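Local coordinates for protein lysine-sensitive aspartokinase 3 (Escherichia coli, PDB 2J0W) that catalyses the ATP-dependent phosphorylation of L-aspartate to 4-phospho-L-aspartate, the first step toward lysine, and is inhibited allosterically by lysine, at residues Arg147-Asp150 and Arg154-Pro157; Ile243-Ala248 and Pro266-Asp271; Ser122-Val127 and Ala137-Val142. All blocks are in the same frame, centred on the assembly; numbering follows the deposited sequence.

Contact 1: Arg147-Asp150 and Arg154-Pro157; sequences RTND and RAEP
Asn149 grips Glu156 at two points, one through its side chain and one through its backbone, and these two bonds carry the polar part of the contact. The amide oxygen OD1 of Asn149 accepts the backbone N-H of Glu156 at 3.0 Å. This bond is nearly straight (163° at the hydrogen), but N of Glu156 sits above the amide plane, 45° out of it. The backbone N of Asn149 in turn donates to the carbonyl O of Glu156 at 3.1 Å. With CG of Asn149 placed between its own N and carbonyl carbon (chi1 53°), the amide is brought over to the facing chain. OD1 also accepts the N-H of Arg151, two residues on, which makes an Asx turn; two donors on one oxygen should fix the rotation of the amide. Its ND2 then lies beside the aliphatic part of Glu156, 3.2 Å from CB.

Thr148, which is buried, fills the next position along. Its OG1 is bonded to the carbonyl O of Asn149 at 2.9 Å, in the carbonyl plane and on a lone pair, and is bonded also to OG1 of Thr194. The same OG1 lies against the methyl CB of Ala155, while CA of Thr148 approaches the carbonyl O of Glu156 at 3.3 Å.

A single antiparallel beta bridge, Thr148 with Pro157 (CA to CA 4.3 Å), sets the register, so the chain doubles back hairpin-like although neither segment is a regular strand. Both segments belong to the loop that joins strand 137-139 to helix 159-176. Backbone bonds from Thr148 to Ser187 and from Ala155 to Thr195 tie it to the hairpin of strands 185-187 and 193-195, and Pro157 packs on Tyr203 and Leu207 of helix 200-211.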
loop_
_atom_site.group_PDB
_atom_site.type_symbol
_atom_site.label_atom_id
_atom_site.label_comp_id
_atom_site.label_asym_id
_atom_site.label_seq_id
_atom_site.Cartn_x
_atom_site.Cartn_y
_atom_site.Cartn_z
ATOM N N ARG A 147 16.361 31.126 -1.523
ATOM C CA ARG A 147 16.778 30.458 -2.757
ATOM C C ARG A 147 16.059 29.138 -2.925
ATOM O O ARG A 147 15.970 28.355 -1.977
ATOM C CB ARG A 147 18.267 30.171 -2.750
ATOM C CG ARG A 147 18.780 29.668 -4.095
ATOM C CD ARG A 147 19.536 30.777 -4.783
ATOM N NE ARG A 147 18.771 32.021 -4.725
ATOM C CZ ARG A 147 19.320 33.230 -4.730
ATOM N NH1 ARG A 147 20.643 33.356 -4.792
ATOM N NH2 ARG A 147 18.551 34.310 -4.665
ATOM N N THR A 148 15.555 28.872 -4.131
ATOM C CA THR A 148 14.854 27.613 -4.395
ATOM C C THR A 148 15.335 27.040 -5.716
ATOM O O THR A 148 16.139 27.643 -6.396
ATOM C CB THR A 148 13.313 27.815 -4.492
ATOM O OG1 THR A 148 12.979 28.454 -5.736
ATOM C CG2 THR A 148 12.815 28.679 -3.335
ATOM N N ASN A 149 14.846 25.864 -6.070
ATOM C CA ASN A 149 15.205 25.255 -7.335
ATOM C C ASN A 149 14.421 26.007 -8.415
ATOM O O ASN A 149 13.840 27.058 -8.152
ATOM C CB ASN A 149 14.781 23.790 -7.349
ATOM C CG ASN A 149 13.323 23.615 -6.996
ATOM O OD1 ASN A 149 12.515 24.526 -7.177
ATOM N ND2 ASN A 149 12.974 22.440 -6.496
ATOM N N ASP A 150 14.371 25.432 -9.613
ATOM C CA ASP A 150 13.672 26.045 -10.737
ATOM C C ASP A 150 12.298 25.442 -11.012
ATOM O O ASP A 150 11.730 25.655 -12.092
ATOM C CB ASP A 150 14.538 25.945 -11.995
ATOM C CG ASP A 150 14.830 24.509 -12.396
ATOM O OD1 ASP A 150 15.832 24.289 -13.115
ATOM O OD2 ASP A 150 14.060 23.600 -12.005
ATOM N N ARG A 154 5.708 25.570 -7.431
ATOM C CA ARG A 154 5.892 24.940 -6.137
ATOM C C ARG A 154 7.369 24.639 -5.974
ATOM O O ARG A 154 7.775 23.486 -5.846
ATOM C CB ARG A 154 5.047 23.668 -6.033
ATOM C CG ARG A 154 5.260 22.694 -7.152
ATOM C CD ARG A 154 4.177 21.632 -7.124
ATOM N NE ARG A 154 4.589 20.402 -7.795
ATOM C CZ ARG A 154 3.792 19.358 -7.992
ATOM N NH1 ARG A 154 2.528 19.392 -7.575
ATOM N NH2 ARG A 154 4.265 18.271 -8.593
ATOM N N ALA A 155 8.164 25.703 -6.000
ATOM C CA ALA A 155 9.609 25.612 -5.871
ATOM C C ALA A 155 9.986 25.020 -4.525
ATOM O O ALA A 155 9.281 25.192 -3.545
ATOM C CB ALA A 155 10.236 26.993 -6.024
ATOM N N GLU A 156 11.110 24.324 -4.485
ATOM C CA GLU A 156 11.565 23.703 -3.256
ATOM C C GLU A 156 12.788 24.442 -2.725
ATOM O O GLU A 156 13.770 24.653 -3.446
ATOM C CB GLU A 156 11.903 22.244 -3.516
ATOM C CG GLU A 156 10.718 21.440 -4.018
ATOM C CD GLU A 156 11.139 20.138 -4.674
ATOM O OE1 GLU A 156 12.112 19.523 -4.178
ATOM O OE2 GLU A 156 10.496 19.729 -5.671
ATOM N N PRO A 157 12.739 24.842 -1.446
ATOM C CA PRO A 157 13.819 25.571 -0.775
ATOM C C PRO A 157 15.153 24.863 -0.647
ATOM O O PRO A 157 15.206 23.674 -0.385
ATOM C CB PRO A 157 13.215 25.908 0.591
ATOM C CG PRO A 157 12.258 24.786 0.826
ATOM C CD PRO A 157 11.608 24.613 -0.529
#

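Contact 2: Ile243-Ala248 and Pro266-Asp271; sequences IAFAEA and PAVRSD
Phe245, in the first turn of helix 245-253, extends its ring to the last turn of helix 264-270 and meets Ala267 and Val268 there. The contact is helix-to-helix packing within the amino acid kinase fold, beside strand 239-244 of the central sheet.

The apolar contacts dominate. CE1 of Phe245 lies 3.6 Å from CB of Ala267, and CB of Phe245 lies 3.7 Å from CG2 of Val268, so the ring engages alanine with its far part while its root slides past the valine. CG of Phe245 stands anti to its carbonyl carbon (chi1 -72°), which directs the ring toward helix 264-270. One ring face is laid over helix backbone: CA of Val268 and the carbonyl carbon of Ala267 are above it, with N of Val268 4.2 Å from the plane and offset toward the rim. Phe245 also touches Val289 of strand 287-290, so this side chain packs against both the helix and that strand.

At the rim of the ring a charged group joins in. Asp271, the first residue to depart from helical backbone angles (phi 52°), brings OD2 near the ring plane at 4.2 Å from CE2 of Phe245. An acidic oxygen at the weakly positive ring edge is probably favourable, though the distance makes any such effect modest.

Backbone and side-chain bonds hold each helix end. N of Ser270 reaches O of Pro266 at 3.0 Å. At the start of the other helix Ala244 is the N-cap, and its O receives the N-H of Ala248. The carboxylate of Glu247 folds back on this N-cap residue: its OE2 is engaged in a salt bridge with Arg300, while its OE1 accepts N of Ala244 at 3.3 Å from above the carboxylate plane.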
loop_
_atom_site.group_PDB
_atom_site.type_symbol
_atom_site.label_atom_id
_atom_site.label_comp_id
_atom_site.label_asym_id
_atom_site.label_seq_id
_atom_site.Cartn_x
_atom_site.Cartn_y
_atom_site.Cartn_z
ATOM N N ILE A 243 -0.874 20.396 20.785
ATOM C CA ILE A 243 -0.630 19.165 20.019
ATOM C C ILE A 243 0.848 19.058 19.645
ATOM O O ILE A 243 1.593 20.033 19.770
ATOM C CB ILE A 243 -1.439 19.148 18.708
ATOM C CG1 ILE A 243 -1.349 17.761 18.073
ATOM C CG2 ILE A 243 -0.887 20.191 17.738
ATOM C CD1 ILE A 243 -2.252 17.557 16.893
ATOM N N ALA A 244 1.257 17.879 19.167
ATOM C CA ALA A 244 2.656 17.616 18.787
ATOM C C ALA A 244 2.883 17.566 17.279
ATOM O O ALA A 244 1.961 17.287 16.491
ATOM C CB ALA A 244 3.149 16.314 19.416
ATOM N N PHE A 245 4.137 17.822 16.903
ATOM C CA PHE A 245 4.586 17.845 15.509
ATOM C C PHE A 245 4.006 16.799 14.560
ATOM O O PHE A 245 3.236 17.140 13.658
ATOM C CB PHE A 245 6.115 17.782 15.462
ATOM C CG PHE A 245 6.779 19.047 15.916
ATOM C CD1 PHE A 245 6.202 20.288 15.634
ATOM C CD2 PHE A 245 8.003 19.007 16.578
ATOM C CE1 PHE A 245 6.831 21.458 15.995
ATOM C CE2 PHE A 245 8.649 20.184 16.950
ATOM C CZ PHE A 245 8.062 21.412 16.658
ATOM N N ALA A 246 4.367 15.534 14.751
ATOM C CA ALA A 246 3.874 14.504 13.846
ATOM C C ALA A 246 2.356 14.472 13.795
ATOM O O ALA A 246 1.779 14.265 12.727
ATOM C CB ALA A 246 4.432 13.139 14.232
ATOM N N GLU A 247 1.701 14.677 14.930
ATOM C CA GLU A 247 0.247 14.668 14.908
ATOM C C GLU A 247 -0.266 15.660 13.890
ATOM O O GLU A 247 -0.961 15.311 12.946
ATOM C CB GLU A 247 -0.323 15.045 16.273
ATOM C CG GLU A 247 -0.454 13.905 17.238
ATOM C CD GLU A 247 -0.865 14.388 18.602
ATOM O OE1 GLU A 247 0.014 14.852 19.353
ATOM O OE2 GLU A 247 -2.070 14.316 18.906
ATOM N N ALA A 248 0.091 16.913 14.115
ATOM C CA ALA A 248 -0.310 18.027 13.263
ATOM C C ALA A 248 0.267 17.912 11.865
ATOM O O ALA A 248 -0.416 18.187 10.878
ATOM C CB ALA A 248 0.151 19.321 13.892
ATOM N N PRO A 266 10.572 22.260 8.883
ATOM C CA PRO A 266 11.641 22.984 9.574
ATOM C C PRO A 266 11.390 22.940 11.078
ATOM O O PRO A 266 12.327 22.866 11.871
ATOM C CB PRO A 266 11.530 24.403 9.003
ATOM C CG PRO A 266 10.996 24.166 7.623
ATOM C CD PRO A 266 9.935 23.117 7.864
ATOM N N ALA A 267 10.118 22.980 11.462
ATOM C CA ALA A 267 9.739 22.949 12.873
ATOM C C ALA A 267 10.377 21.755 13.570
ATOM O O ALA A 267 11.023 21.901 14.606
ATOM C CB ALA A 267 8.224 22.880 13.005
ATOM N N VAL A 268 10.185 20.577 12.986
ATOM C CA VAL A 268 10.735 19.341 13.517
ATOM C C VAL A 268 12.256 19.356 13.469
ATOM O O VAL A 268 12.917 18.973 14.432
ATOM C CB VAL A 268 10.240 18.119 12.713
ATOM C CG1 VAL A 268 10.970 16.865 13.161
ATOM C CG2 VAL A 268 8.748 17.948 12.900
ATOM N N ARG A 269 12.813 19.797 12.350
ATOM C CA ARG A 269 14.258 19.832 12.201
ATOM C C ARG A 269 15.000 20.715 13.193
ATOM O O ARG A 269 16.181 20.483 13.451
ATOM C CB ARG A 269 14.635 20.255 10.784
ATOM C CG ARG A 269 14.205 19.267 9.719
ATOM C CD ARG A 269 15.110 19.405 8.527
ATOM N NE ARG A 269 15.092 20.748 7.949
ATOM C CZ ARG A 269 14.250 21.138 6.994
ATOM N NH1 ARG A 269 13.349 20.288 6.504
ATOM N NH2 ARG A 269 14.328 22.371 6.515
ATOM N N SER A 270 14.325 21.724 13.745
ATOM C CA SER A 270 14.956 22.630 14.708
ATOM C C SER A 270 14.184 22.821 16.012
ATOM O O SER A 270 14.510 23.698 16.822
ATOM C CB SER A 270 15.216 23.992 14.064
ATOM O OG SER A 270 16.339 23.930 13.199
ATOM N N ASP A 271 13.163 22.000 16.214
ATOM C CA ASP A 271 12.360 22.051 17.430
ATOM C C ASP A 271 11.832 23.454 17.736
ATOM O O ASP A 271 11.885 23.915 18.882
ATOM C CB ASP A 271 13.192 21.522 18.604
ATOM C CG ASP A 271 12.336 21.040 19.757
ATOM O OD1 ASP A 271 12.194 21.782 20.754
ATOM O OD2 ASP A 271 11.794 19.917 19.662
#

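Contact 3: Ser122-Val127 and Ala137-Val142; sequences STLLFV and AQWFDV
The indole of Trp139 is covered on one face by Leu124, whose CD2 stands 3.4 Å from the centroid of the five-membered ring and 10° off its normal, a CH-pi contact. The opposite face has backbone N of Asp141 at 4.0 Å above the plane, displaced toward the rim. At the edge, near the ring plane, lie OG1 of Thr123 and CG1 of Val127. This is the helix-on-sheet packing of the amino acid kinase alpha/beta fold: helix 108-131 lies against strand 137-139, an edge strand of the central sheet within this chain. The short segments run almost antiparallel, with axes 8.1 Å apart.

CG of Trp139 is anti to its backbone N, and this carries the indole out to the helix, where Thr123 crosses it at about a right angle. Val127 packs at the root of the indole, its CG1 3.9 Å from CB of Trp139, and reaches Ile180 of the adjoining strand 178-182 as well. Leu124 also touches Glu87 and Leu91, so it lies between the indole and helix 82-102.

Thr123 lies one helical turn after the substrate-binding Glu119. The carbonyl oxygens of Glu119 and Leu120 are both within hydrogen-bonding reach of OG1 and must share its one proton or take it in turn. From the strand side OG1 accepts the indole N-H: NE1 of Trp139 to OG1 of Thr123 is 2.7 Å, bent to 141° at the hydrogen, with OG1 tilted 21° from the indole plane.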
loop_
_atom_site.group_PDB
_atom_site.type_symbol
_atom_site.label_atom_id
_atom_site.label_comp_id
_atom_site.label_asym_id
_atom_site.label_seq_id
_atom_site.Cartn_x
_atom_site.Cartn_y
_atom_site.Cartn_z
ATOM N N SER A 122 1.526 44.032 -0.423
ATOM C CA SER A 122 1.086 43.957 0.966
ATOM C C SER A 122 2.192 44.335 1.957
ATOM O O SER A 122 1.952 45.128 2.852
ATOM C CB SER A 122 0.547 42.560 1.293
ATOM O OG SER A 122 1.583 41.592 1.299
ATOM N N THR A 123 3.397 43.789 1.805
ATOM C CA THR A 123 4.479 44.125 2.735
ATOM C C THR A 123 4.905 45.590 2.648
ATOM O O THR A 123 5.358 46.155 3.635
ATOM C CB THR A 123 5.740 43.255 2.528
ATOM O OG1 THR A 123 6.158 43.333 1.164
ATOM C CG2 THR A 123 5.463 41.825 2.895
ATOM N N LEU A 124 4.778 46.204 1.475
ATOM C CA LEU A 124 5.148 47.611 1.339
ATOM C C LEU A 124 4.201 48.480 2.146
ATOM O O LEU A 124 4.619 49.431 2.803
ATOM C CB LEU A 124 5.090 48.056 -0.113
ATOM C CG LEU A 124 6.329 47.738 -0.937
ATOM C CD1 LEU A 124 6.195 48.340 -2.325
ATOM C CD2 LEU A 124 7.543 48.301 -0.231
ATOM N N LEU A 125 2.918 48.150 2.093
ATOM C CA LEU A 125 1.934 48.919 2.815
ATOM C C LEU A 125 2.074 48.699 4.310
ATOM O O LEU A 125 2.049 49.651 5.092
ATOM C CB LEU A 125 0.524 48.546 2.350
ATOM C CG LEU A 125 0.243 48.804 0.861
ATOM C CD1 LEU A 125 -1.187 48.422 0.533
ATOM C CD2 LEU A 125 0.501 50.275 0.523
ATOM N N PHE A 126 2.241 47.451 4.720
ATOM C CA PHE A 126 2.355 47.186 6.139
ATOM C C PHE A 126 3.456 48.029 6.780
ATOM O O PHE A 126 3.235 48.611 7.845
ATOM C CB PHE A 126 2.608 45.703 6.407
ATOM C CG PHE A 126 2.288 45.287 7.818
ATOM C CD1 PHE A 126 0.971 45.241 8.258
ATOM C CD2 PHE A 126 3.303 44.974 8.719
ATOM C CE1 PHE A 126 0.663 44.892 9.569
ATOM C CE2 PHE A 126 3.008 44.626 10.030
ATOM C CZ PHE A 126 1.687 44.586 10.457
ATOM N N VAL A 127 4.628 48.119 6.148
ATOM C CA VAL A 127 5.703 48.914 6.738
ATOM C C VAL A 127 5.208 50.329 6.967
ATOM O O VAL A 127 5.521 50.948 7.989
ATOM C CB VAL A 127 6.976 48.962 5.856
ATOM C CG1 VAL A 127 7.429 47.562 5.545
ATOM C CG2 VAL A 127 6.725 49.742 4.584
ATOM N N ALA A 137 10.647 50.248 11.210
ATOM C CA ALA A 137 10.237 49.048 10.485
ATOM C C ALA A 137 10.711 49.131 9.053
ATOM O O ALA A 137 10.326 50.045 8.330
ATOM C CB ALA A 137 8.708 48.901 10.514
ATOM N N GLN A 138 11.551 48.192 8.637
ATOM C CA GLN A 138 12.030 48.214 7.263
ATOM C C GLN A 138 11.541 47.044 6.409
ATOM O O GLN A 138 11.306 45.934 6.893
ATOM C CB GLN A 138 13.561 48.316 7.239
ATOM C CG GLN A 138 14.269 47.300 8.135
ATOM C CD GLN A 138 15.755 47.538 8.183
ATOM O OE1 GLN A 138 16.417 47.629 7.140
ATOM N NE2 GLN A 138 16.308 47.627 9.405
ATOM N N TRP A 139 11.391 47.330 5.123
ATOM C CA TRP A 139 10.926 46.368 4.137
ATOM C C TRP A 139 12.119 45.551 3.660
ATOM O O TRP A 139 13.218 46.089 3.502
ATOM C CB TRP A 139 10.294 47.127 2.967
ATOM C CG TRP A 139 9.666 46.280 1.913
ATOM C CD1 TRP A 139 8.394 45.780 1.905
ATOM C CD2 TRP A 139 10.281 45.837 0.697
ATOM N NE1 TRP A 139 8.180 45.051 0.756
ATOM C CE2 TRP A 139 9.323 45.067 -0.001
ATOM C CE3 TRP A 139 11.553 46.013 0.129
ATOM C CZ2 TRP A 139 9.594 44.476 -1.243
ATOM C CZ3 TRP A 139 11.824 45.421 -1.109
ATOM C CH2 TRP A 139 10.848 44.660 -1.778
ATOM N N PHE A 140 11.906 44.252 3.442
ATOM C CA PHE A 140 12.972 43.370 2.974
ATOM C C PHE A 140 12.448 42.390 1.936
ATOM O O PHE A 140 11.373 41.823 2.108
ATOM C CB PHE A 140 13.567 42.587 4.141
ATOM C CG PHE A 140 14.776 41.791 3.767
ATOM C CD1 PHE A 140 15.988 42.423 3.518
ATOM C CD2 PHE A 140 14.702 40.410 3.639
ATOM C CE1 PHE A 140 17.122 41.687 3.142
ATOM C CE2 PHE A 140 15.831 39.661 3.263
ATOM C CZ PHE A 140 17.041 40.302 3.017
ATOM N N ASP A 141 13.224 42.180 0.876
ATOM C CA ASP A 141 12.850 41.270 -0.221
ATOM C C ASP A 141 13.350 39.828 0.008
ATOM O O ASP A 141 14.498 39.514 -0.328
ATOM C CB ASP A 141 13.434 41.816 -1.533
ATOM C CG ASP A 141 12.970 41.042 -2.756
ATOM O OD1 ASP A 141 12.698 39.822 -2.655
ATOM O OD2 ASP A 141 12.896 41.665 -3.835
ATOM N N VAL A 142 12.501 38.946 0.546
ATOM C CA VAL A 142 12.939 37.575 0.805
ATOM C C VAL A 142 13.687 36.963 -0.338
ATOM O O VAL A 142 14.551 36.117 -0.128
ATOM C CB VAL A 142 11.799 36.584 1.101
ATOM C CG1 VAL A 142 11.519 36.527 2.585
ATOM C CG2 VAL A 142 10.579 36.939 0.301
#

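How the contacts relate
The three contacts follow one another along the chain in the order 3, 1, 2, and none touches another. Contact 1 has its centre about 22 Å from the centres of both others. Contacts 2 and 3 reach the same mixed sheet, through strand 239-244 and the edge strand 137-139. Contacts 1 and 2 share helix 200-211: Pro157 and Pro266 both pack on its Tyr203 and Leu207. Contact 3 is nearest the substrate, with the Thr123 side chain about 10 Å from bound aspartate. In contact 1 the side chain of Ala155 is about 13 Å from bound aspartate, and that of Glu156 about 9 Å from that of Ser338 in the allosteric lysine site. Contact 2 lies apart from these sites.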